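Local coordinates for protein TRAP-type C4-dicarboxylate:H+ symport system substrate-binding component DctP (Shewanella oneidensis, PDB 4MX6) that binds succinate in the periplasm and probably delivers C4-dicarboxylates to the membrane components of a TRAP-type proton symport system, at residues N223-Q227 against K228-V232; V205-L208 against L209-A213; A282-D285 against N286-K289; V44-E47 against N48-K51. All blocks are in the same frame, centred on the assembly; numbering follows the deposited sequence. Where two conformers were deposited one is given.

Contact 1: N223-Q227 against K228-V232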
# COMPACT_ATOMS: atom_id res chain seq x y z
N ASN A 223 8.26 -5.39 1.05
CA ASN A 223 8.17 -5.69 -0.38
C ASN A 223 9.55 -5.78 -1.05
O ASN A 223 9.79 -6.64 -1.91
CB ASN A 223 7.29 -4.68 -1.11
CG ASN A 223 5.81 -5.03 -1.01
OD1 ASN A 223 5.43 -6.20 -0.85
ND2 ASN A 223 4.98 -4.02 -1.15
N THR A 224 10.47 -4.91 -0.64
CA THR A 224 11.80 -4.87 -1.22
C THR A 224 12.50 -6.21 -0.98
O THR A 224 13.17 -6.74 -1.88
CB THR A 224 12.60 -3.69 -0.63
OG1 THR A 224 11.93 -2.47 -0.93
CG2 THR A 224 14.00 -3.62 -1.19
N TYR A 225 12.37 -6.74 0.24
CA TYR A 225 12.96 -8.03 0.58
C TYR A 225 12.26 -9.20 -0.09
O TYR A 225 12.89 -10.01 -0.77
CB TYR A 225 12.99 -8.23 2.10
CG TYR A 225 13.52 -9.60 2.46
CD1 TYR A 225 14.85 -9.91 2.27
CD2 TYR A 225 12.68 -10.60 2.93
CE1 TYR A 225 15.35 -11.16 2.56
CE2 TYR A 225 13.16 -11.86 3.23
CZ TYR A 225 14.50 -12.14 3.04
OH TYR A 225 14.99 -13.41 3.33
N SER A 226 10.94 -9.26 0.07
CA SER A 226 10.21 -10.44 -0.39
C SER A 226 10.18 -10.57 -1.92
O SER A 226 10.11 -11.67 -2.43
CB SER A 226 8.79 -10.49 0.19
OG SER A 226 8.03 -9.36 -0.18
N GLN A 227 10.27 -9.45 -2.64
CA GLN A 227 10.32 -9.49 -4.11
C GLN A 227 11.74 -9.41 -4.67
O GLN A 227 11.92 -9.41 -5.89
CB GLN A 227 9.46 -8.36 -4.71
CG GLN A 227 7.97 -8.48 -4.40
CD GLN A 227 7.30 -9.79 -4.86
OE1 GLN A 227 7.78 -10.49 -5.76
NE2 GLN A 227 6.20 -10.12 -4.24
N LYS A 228 12.73 -9.31 -3.79
CA LYS A 228 14.16 -9.31 -4.17
C LYS A 228 14.56 -8.09 -4.99
O LYS A 228 15.52 -8.15 -5.76
CB LYS A 228 14.57 -10.62 -4.88
CG LYS A 228 14.20 -11.86 -4.09
CD LYS A 228 14.78 -11.87 -2.70
CE LYS A 228 14.04 -12.84 -1.79
NZ LYS A 228 14.32 -12.57 -0.36
N PHE A 229 13.87 -6.98 -4.79
CA PHE A 229 14.25 -5.76 -5.49
C PHE A 229 15.70 -5.37 -5.14
O PHE A 229 16.41 -4.79 -5.95
CB PHE A 229 13.33 -4.58 -5.16
CG PHE A 229 11.87 -4.76 -5.53
CD1 PHE A 229 11.44 -5.68 -6.48
CD2 PHE A 229 10.91 -3.98 -4.90
CE1 PHE A 229 10.08 -5.80 -6.78
CE2 PHE A 229 9.59 -4.08 -5.20
CZ PHE A 229 9.16 -5.00 -6.13
N TYR A 230 16.12 -5.69 -3.91
CA TYR A 230 17.46 -5.33 -3.46
C TYR A 230 18.56 -6.10 -4.21
O TYR A 230 19.72 -5.71 -4.15
CB TYR A 230 17.61 -5.55 -1.95
CG TYR A 230 17.57 -7.00 -1.50
CD1 TYR A 230 16.37 -7.68 -1.36
CD2 TYR A 230 18.74 -7.70 -1.22
CE1 TYR A 230 16.33 -9.00 -0.95
CE2 TYR A 230 18.71 -9.02 -0.82
CZ TYR A 230 17.50 -9.68 -0.69
OH TYR A 230 17.44 -11.00 -0.27
N GLU A 231 18.21 -7.19 -4.91
CA GLU A 231 19.19 -7.94 -5.68
C GLU A 231 19.45 -7.31 -7.05
O GLU A 231 20.39 -7.72 -7.74
CB GLU A 231 18.75 -9.39 -5.85
CG GLU A 231 18.66 -10.13 -4.51
CD GLU A 231 18.33 -11.61 -4.64
OE1 GLU A 231 18.03 -12.09 -5.74
OE2 GLU A 231 18.35 -12.29 -3.59
N VAL A 232 18.67 -6.30 -7.42
CA VAL A 232 18.78 -5.68 -8.75
C VAL A 232 18.79 -4.15 -8.65
O VAL A 232 18.55 -3.45 -9.64
CB VAL A 232 17.66 -6.18 -9.70
CG1 VAL A 232 17.92 -7.61 -10.11
CG2 VAL A 232 16.30 -6.03 -9.06

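Contact 2: V205-L208 against L209-A213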
# COMPACT_ATOMS: atom_id res chain seq x y z
N VAL A 205 7.47 -5.43 -11.42
CA VAL A 205 8.52 -4.53 -10.95
C VAL A 205 9.90 -5.19 -10.94
O VAL A 205 10.86 -4.59 -11.40
CB VAL A 205 8.18 -3.94 -9.58
CG1 VAL A 205 9.31 -3.06 -9.09
CG2 VAL A 205 6.90 -3.11 -9.69
N PHE A 206 10.01 -6.40 -10.42
CA PHE A 206 11.31 -7.05 -10.37
C PHE A 206 11.95 -7.11 -11.77
O PHE A 206 13.11 -6.76 -11.95
CB PHE A 206 11.26 -8.45 -9.77
CG PHE A 206 12.59 -9.15 -9.83
CD1 PHE A 206 13.52 -8.97 -8.82
CD2 PHE A 206 12.93 -9.92 -10.92
CE1 PHE A 206 14.76 -9.57 -8.89
CE2 PHE A 206 14.18 -10.52 -10.99
CZ PHE A 206 15.09 -10.35 -9.97
N THR A 207 11.18 -7.56 -12.75
CA THR A 207 11.71 -7.72 -14.10
C THR A 207 12.07 -6.36 -14.72
O THR A 207 13.08 -6.26 -15.42
CB THR A 207 10.71 -8.48 -14.99
OG1 THR A 207 10.44 -9.76 -14.41
CG2 THR A 207 11.26 -8.67 -16.40
N LEU A 208 11.27 -5.33 -14.46
CA LEU A 208 11.59 -4.01 -14.96
C LEU A 208 12.91 -3.50 -14.38
O LEU A 208 13.71 -2.90 -15.11
CB LEU A 208 10.46 -3.03 -14.63
CG LEU A 208 9.14 -3.28 -15.37
CD1 LEU A 208 8.01 -2.49 -14.72
CD2 LEU A 208 9.27 -2.92 -16.86
N LEU A 209 13.14 -3.73 -13.09
CA LEU A 209 14.40 -3.34 -12.46
C LEU A 209 15.56 -4.16 -13.01
O LEU A 209 16.63 -3.63 -13.34
CB LEU A 209 14.34 -3.54 -10.95
CG LEU A 209 13.34 -2.71 -10.15
CD1 LEU A 209 13.25 -3.26 -8.75
CD2 LEU A 209 13.72 -1.24 -10.12
N GLN A 210 15.35 -5.47 -13.07
CA GLN A 210 16.40 -6.40 -13.51
C GLN A 210 16.94 -6.01 -14.89
O GLN A 210 18.14 -6.01 -15.14
CB GLN A 210 15.84 -7.82 -13.56
CG GLN A 210 16.81 -8.87 -14.05
CD GLN A 210 16.12 -10.18 -14.33
OE1 GLN A 210 15.01 -10.21 -14.85
NE2 GLN A 210 16.78 -11.27 -13.98
N THR A 211 16.01 -5.70 -15.79
CA THR A 211 16.34 -5.42 -17.18
C THR A 211 16.68 -3.95 -17.44
O THR A 211 16.99 -3.59 -18.56
CB THR A 211 15.18 -5.81 -18.12
OG1 THR A 211 14.01 -5.05 -17.80
CG2 THR A 211 14.87 -7.30 -18.03
N ARG A 212 16.62 -3.13 -16.40
CA ARG A 212 16.92 -1.70 -16.51
C ARG A 212 15.94 -0.97 -17.42
O ARG A 212 16.23 0.11 -17.91
CB ARG A 212 18.38 -1.45 -16.92
CG ARG A 212 19.37 -1.93 -15.85
CD ARG A 212 20.82 -1.85 -16.31
NE ARG A 212 21.20 -0.50 -16.72
CZ ARG A 212 21.64 0.44 -15.89
NH1 ARG A 212 21.80 0.19 -14.60
NH2 ARG A 212 21.96 1.63 -16.37
N ALA A 213 14.74 -1.53 -17.60
CA ALA A 213 13.64 -0.78 -18.21
C ALA A 213 13.27 0.42 -17.34
O ALA A 213 12.80 1.44 -17.85
CB ALA A 213 12.44 -1.66 -18.42
O HOH W 1 12.56 -11.55 -14.20

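Contact 3: A282-D285 against N286-K289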
# COMPACT_ATOMS: atom_id res chain seq x y z
N ALA A 282 4.79 -4.21 11.31
CA ALA A 282 5.79 -3.52 12.10
C ALA A 282 6.99 -4.44 12.32
O ALA A 282 8.14 -4.00 12.29
CB ALA A 282 5.20 -3.08 13.42
N GLU A 283 6.73 -5.72 12.56
CA GLU A 283 7.81 -6.67 12.75
C GLU A 283 8.66 -6.83 11.47
O GLU A 283 9.88 -6.81 11.53
CB GLU A 283 7.25 -8.03 13.17
CG GLU A 283 6.64 -8.00 14.55
CD GLU A 283 5.81 -9.22 14.90
OE1 GLU A 283 5.41 -9.97 13.99
OE2 GLU A 283 5.53 -9.41 16.11
N LYS A 284 8.00 -6.96 10.33
CA LYS A 284 8.70 -7.17 9.06
C LYS A 284 9.47 -5.92 8.64
O LYS A 284 10.51 -6.03 8.01
CB LYS A 284 7.72 -7.60 7.97
CG LYS A 284 7.20 -9.00 8.16
CD LYS A 284 8.31 -10.01 8.07
CE LYS A 284 7.79 -11.42 8.12
NZ LYS A 284 8.89 -12.41 8.13
N ASP A 285 8.99 -4.75 8.99
CA ASP A 285 9.70 -3.56 8.61
C ASP A 285 11.11 -3.60 9.20
O ASP A 285 12.08 -3.26 8.53
CB ASP A 285 8.93 -2.35 9.06
CG ASP A 285 9.44 -1.11 8.42
OD1 ASP A 285 9.13 -0.89 7.23
OD2 ASP A 285 10.21 -0.40 9.09
N ASN A 286 11.22 -4.01 10.46
CA ASN A 286 12.53 -4.16 11.10
C ASN A 286 13.30 -5.40 10.64
O ASN A 286 14.49 -5.31 10.32
CB ASN A 286 12.37 -4.15 12.62
CG ASN A 286 12.14 -2.74 13.18
OD1 ASN A 286 12.61 -1.74 12.62
ND2 ASN A 286 11.44 -2.65 14.31
N GLU A 287 12.64 -6.55 10.58
CA GLU A 287 13.30 -7.79 10.20
C GLU A 287 13.86 -7.74 8.80
O GLU A 287 14.99 -8.17 8.55
CB GLU A 287 12.35 -8.99 10.33
CG GLU A 287 12.99 -10.32 9.92
CD GLU A 287 12.02 -11.51 9.87
OE1 GLU A 287 10.79 -11.32 10.04
OE2 GLU A 287 12.51 -12.65 9.62
N ASP A 288 13.06 -7.24 7.86
CA ASP A 288 13.42 -7.30 6.46
C ASP A 288 14.48 -6.26 6.10
O ASP A 288 15.31 -6.53 5.24
CB ASP A 288 12.17 -7.20 5.57
CG ASP A 288 11.33 -8.46 5.59
OD1 ASP A 288 11.74 -9.45 6.26
OD2 ASP A 288 10.28 -8.46 4.93
N LYS A 289 14.47 -5.10 6.75
CA LYS A 289 15.59 -4.18 6.60
C LYS A 289 16.89 -4.89 6.99
O LYS A 289 17.89 -4.83 6.26
CB LYS A 289 15.39 -2.93 7.46
CG LYS A 289 16.58 -1.98 7.40
CD LYS A 289 16.38 -0.74 8.25
CE LYS A 289 17.61 0.15 8.19
NZ LYS A 289 17.46 1.31 9.10
O HOH W 2 10.57 -11.73 5.89
O HOH W 3 10.68 -0.22 11.69
O HOH W 4 13.19 -0.50 9.84

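Contact 4: V44-E47 against N48-K51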
# COMPACT_ATOMS: atom_id res chain seq x y z
N VAL A 44 -1.59 -9.20 -4.41
CA VAL A 44 -0.44 -9.15 -5.31
C VAL A 44 0.90 -9.38 -4.61
O VAL A 44 1.93 -9.35 -5.27
CB VAL A 44 -0.39 -7.79 -6.07
CG1 VAL A 44 -1.69 -7.58 -6.81
CG2 VAL A 44 -0.06 -6.61 -5.16
N VAL A 45 0.91 -9.56 -3.30
CA VAL A 45 2.17 -9.71 -2.58
C VAL A 45 2.55 -11.16 -2.29
O VAL A 45 1.77 -12.08 -2.49
CB VAL A 45 2.21 -8.85 -1.29
CG1 VAL A 45 2.01 -7.37 -1.63
CG2 VAL A 45 1.20 -9.31 -0.24
N ALA A 46 3.77 -11.34 -1.81
CA ALA A 46 4.23 -12.65 -1.36
C ALA A 46 3.46 -13.07 -0.10
O ALA A 46 2.90 -12.25 0.62
CB ALA A 46 5.72 -12.63 -1.09
N GLU A 47 3.45 -14.36 0.18
CA GLU A 47 2.75 -14.88 1.34
C GLU A 47 3.34 -14.36 2.65
O GLU A 47 2.59 -14.03 3.59
CB GLU A 47 2.80 -16.41 1.32
CG GLU A 47 2.21 -17.06 2.55
CD GLU A 47 1.91 -18.52 2.37
OE1 GLU A 47 1.31 -18.88 1.32
OE2 GLU A 47 2.21 -19.30 3.30
N ASN A 48 4.66 -14.26 2.73
CA ASN A 48 5.33 -14.01 4.00
C ASN A 48 5.55 -12.50 4.20
O ASN A 48 6.68 -12.01 4.24
CB ASN A 48 6.62 -14.83 4.12
CG ASN A 48 6.36 -16.32 4.12
OD1 ASN A 48 5.21 -16.77 4.22
ND2 ASN A 48 7.42 -17.10 4.04
N THR A 49 4.42 -11.81 4.32
CA THR A 49 4.33 -10.34 4.36
C THR A 49 3.13 -9.98 5.24
O THR A 49 2.30 -10.84 5.53
CB THR A 49 4.04 -9.78 2.96
OG1 THR A 49 2.79 -10.28 2.49
CG2 THR A 49 5.16 -10.11 1.97
N PRO A 50 2.98 -8.70 5.62
CA PRO A 50 1.79 -8.36 6.43
C PRO A 50 0.47 -8.69 5.73
O PRO A 50 -0.42 -9.27 6.38
CB PRO A 50 1.95 -6.86 6.71
CG PRO A 50 3.03 -6.38 5.77
CD PRO A 50 3.92 -7.57 5.55
N LYS A 51 0.30 -8.34 4.45
CA LYS A 51 -0.97 -8.64 3.79
C LYS A 51 -1.12 -10.14 3.54
O LYS A 51 -2.22 -10.68 3.68
CB LYS A 51 -1.10 -7.85 2.49
CG LYS A 51 -2.34 -8.17 1.68
CD LYS A 51 -2.72 -7.07 0.70
CE LYS A 51 -1.56 -6.67 -0.20
NZ LYS A 51 -1.97 -5.61 -1.16
O HOH W 5 -3.06 -6.72 -3.45

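Contact 1: N223-Q227 against K228-V232
Two donors of one residue grip Tyr225 O from opposite faces of its carbonyl plane: Lys228 N at 3.1 Å and Lys228 NZ at 3.0 Å. Lys228 has positive phi (66°) and ends helix 221-226 in a Schellman motif, with a weak bond from Phe229 N to Thr224 O. Its side chain bends at chi2 (-56°) and doubles back, setting NZ over one face of the Tyr225 ring, 3.5 Å from the centroid, a cation-pi contact. NZ also makes a weak bond to Tyr230 OH. Shortening Lys228 to an alanine would probably leave Tyr225 O with one donor fewer, the Tyr225 face without its cation and Tyr230 OH without its weak donor. The Tyr225 and Tyr230 rings run side by side, nearly parallel but slid apart, with Tyr225 CD1 3.7 Å from Tyr230 CE1. Just before the turn residue, Gln227 CB sits over a face of the Phe229 ring, 3.8 Å from its centroid, in a CH-pi contact. At the helix's other side Asn223 ND2 bonds to Asn219 OD1 and to the bound succinate. Phe229 packs on Val205 and Leu209 of helix 205-210 and on strand 217-219, while Thr224, Tyr225 and Tyr230 face helix 260-295.

Contact 2: V205-L208 against L209-A213
Thr211 holds OG1 between its backbone N and carbonyl carbon (chi1 62°), which turns the hydroxyl back along the helix to Thr207 O, while Gln210 sends its chain out extended, CG opposite the backbone N (chi1 178°), past the Phe206 ring. Thr211 OG1 donates to Thr207 O at 2.8 Å and Thr211 N donates to the same oxygen at 3.0 Å; the two come from opposite faces of the carbonyl plane, each tilted from it. One residue thus fills a last-turn carbonyl with both its hydroxyl and its amide. The Gln210 amide lies obliquely to the Phe206 ring, the planes 57° apart and Gln210 CD 3.9 Å from Phe206 CE2. A water near the ring plane at the edge of Phe206 donates to Gln210 OE1 at 2.9 Å and bonds to Thr207 OG1 at 2.8 Å, joining the two polar side chains. On the buried side Val205 CG1 and Leu209 CD1 run alongside at 4.0 Å, and both residues pack on Gln217. Past the helix, Arg212 with positive phi makes a Schellman turn, and Ala213 CB comes back against Leu208 CD2 at 3.8 Å. The chemistry divides the helix end: methyl groups of Val205 and Leu209 pack inward against strand 217-219, whereas on the exposed side the Thr211 hydroxyl adds a second donor to Thr207 O and a water links the Thr207 hydroxyl to the Gln210 amide.

Contact 3: A282-D285 against N286-K289
Charge pairing leads: Lys284 NZ donates to Glu287 OE1 at 2.9 Å in a salt bridge between residues three apart on helix 260-295. The ammonium meets the oxygen from above the carboxylate plane, 41° out of it. Lys284 gets there by bending at chi2 (-64°), after which its chain runs alongside the extended Glu287, and Lys284 CD also comes within 3.4 Å of Glu287 OE1. One turn on from Lys284, Asp288 offers a second, looser negative charge, its OD1 4.5 Å from Lys284 NZ and beyond salt-bridge range. Water closes that gap, accepting from Lys284 NZ and donating to Asp288 OD1 at 2.6 Å, so the lysine serves one carboxylate directly and the other through solvent. A methionine in place of Lys284 would probably leave Glu287 without its salt-bridge partner and the water to Asp288 without its donor, with the lysine's charge lost to both carboxylates. Backbone bonds form the second group: Glu287 N to Glu283 O at 2.9 Å and Asp288 N to Lys284 O at 2.8 Å continue the helix beneath these side chains. Van der Waals contact adds little: Lys289 CB rests 3.5 Å from the carbonyl oxygen Asp285 O. Among outside partners, Glu283 OE2 pairs with Lys279 one turn back, and Lys289 NZ with Glu238, reaching beyond this helix. These turns belong to the long helix 260-295, which lies against helix 221-226: Asp285 and Lys289 touch Trp221, and Asp288 touches Ser222 and Tyr225.

Contact 4: V44-E47 against N48-K51
One threonine hydroxyl works on both sides of a helix start: Thr49 OG1 donates to Ala46 O at 2.7 Å and, as the N-cap of helix 50-65, receives the amide of Gly52. Its chi1 of 61° puts OG1 between the backbone N and the carbonyl carbon, from where it meets Ala46 O tilted 24° from the carbonyl plane. Thr49 CG2 lies 4.0 Å from Ala46 CB. Asn48 is the centre of an inverse gamma turn, closed by a weak bond from Thr49 N to Glu47 O. Val45 CG2 sits in the angle between two polar side chains, 3.3 Å from Thr49 OG1 and 3.8 Å from Lys51 CE, with the valine and lysine chains crossing at about a right angle. Lys51 bends at chi3 (53°) to deliver NZ to the succinate site, where it bonds to the ligand and to Ala99 O and makes a cation-pi contact with Tyr246. NZ also donates to a water at 2.8 Å that accepts from Val44 N, tying the ligand-binding lysine to the loop. This turn carries the chain from strand 37-42 into helix 50-65, with Val45, Thr49 and Pro50 packed on helix 221-226.

Overall arrangement
From the N terminus the four contacts follow in series, none nested or crossing. Contact 4 comes first and closes the loop between strand 37-42 and helix 50-65. Contact 2 ends helix 205-210, and contact 1, soon after, ends helix 221-226 and turns toward strand 235-237; contact 3 lies within the long helix 260-295. Contact 1 is the hub, touching all three others: the Phe206 ring of contact 2 meets Gln227 O and Lys228 O, and Asn223 and Ser226 rest on Val45, Ala46 and Thr49 of contact 4. Lys284 CE of contact 3 comes 4.1 Å from Asn48 O of contact 4. Contacts 1 and 4 each supply a succinate-binding residue. Contacts 2 and 3 do not touch.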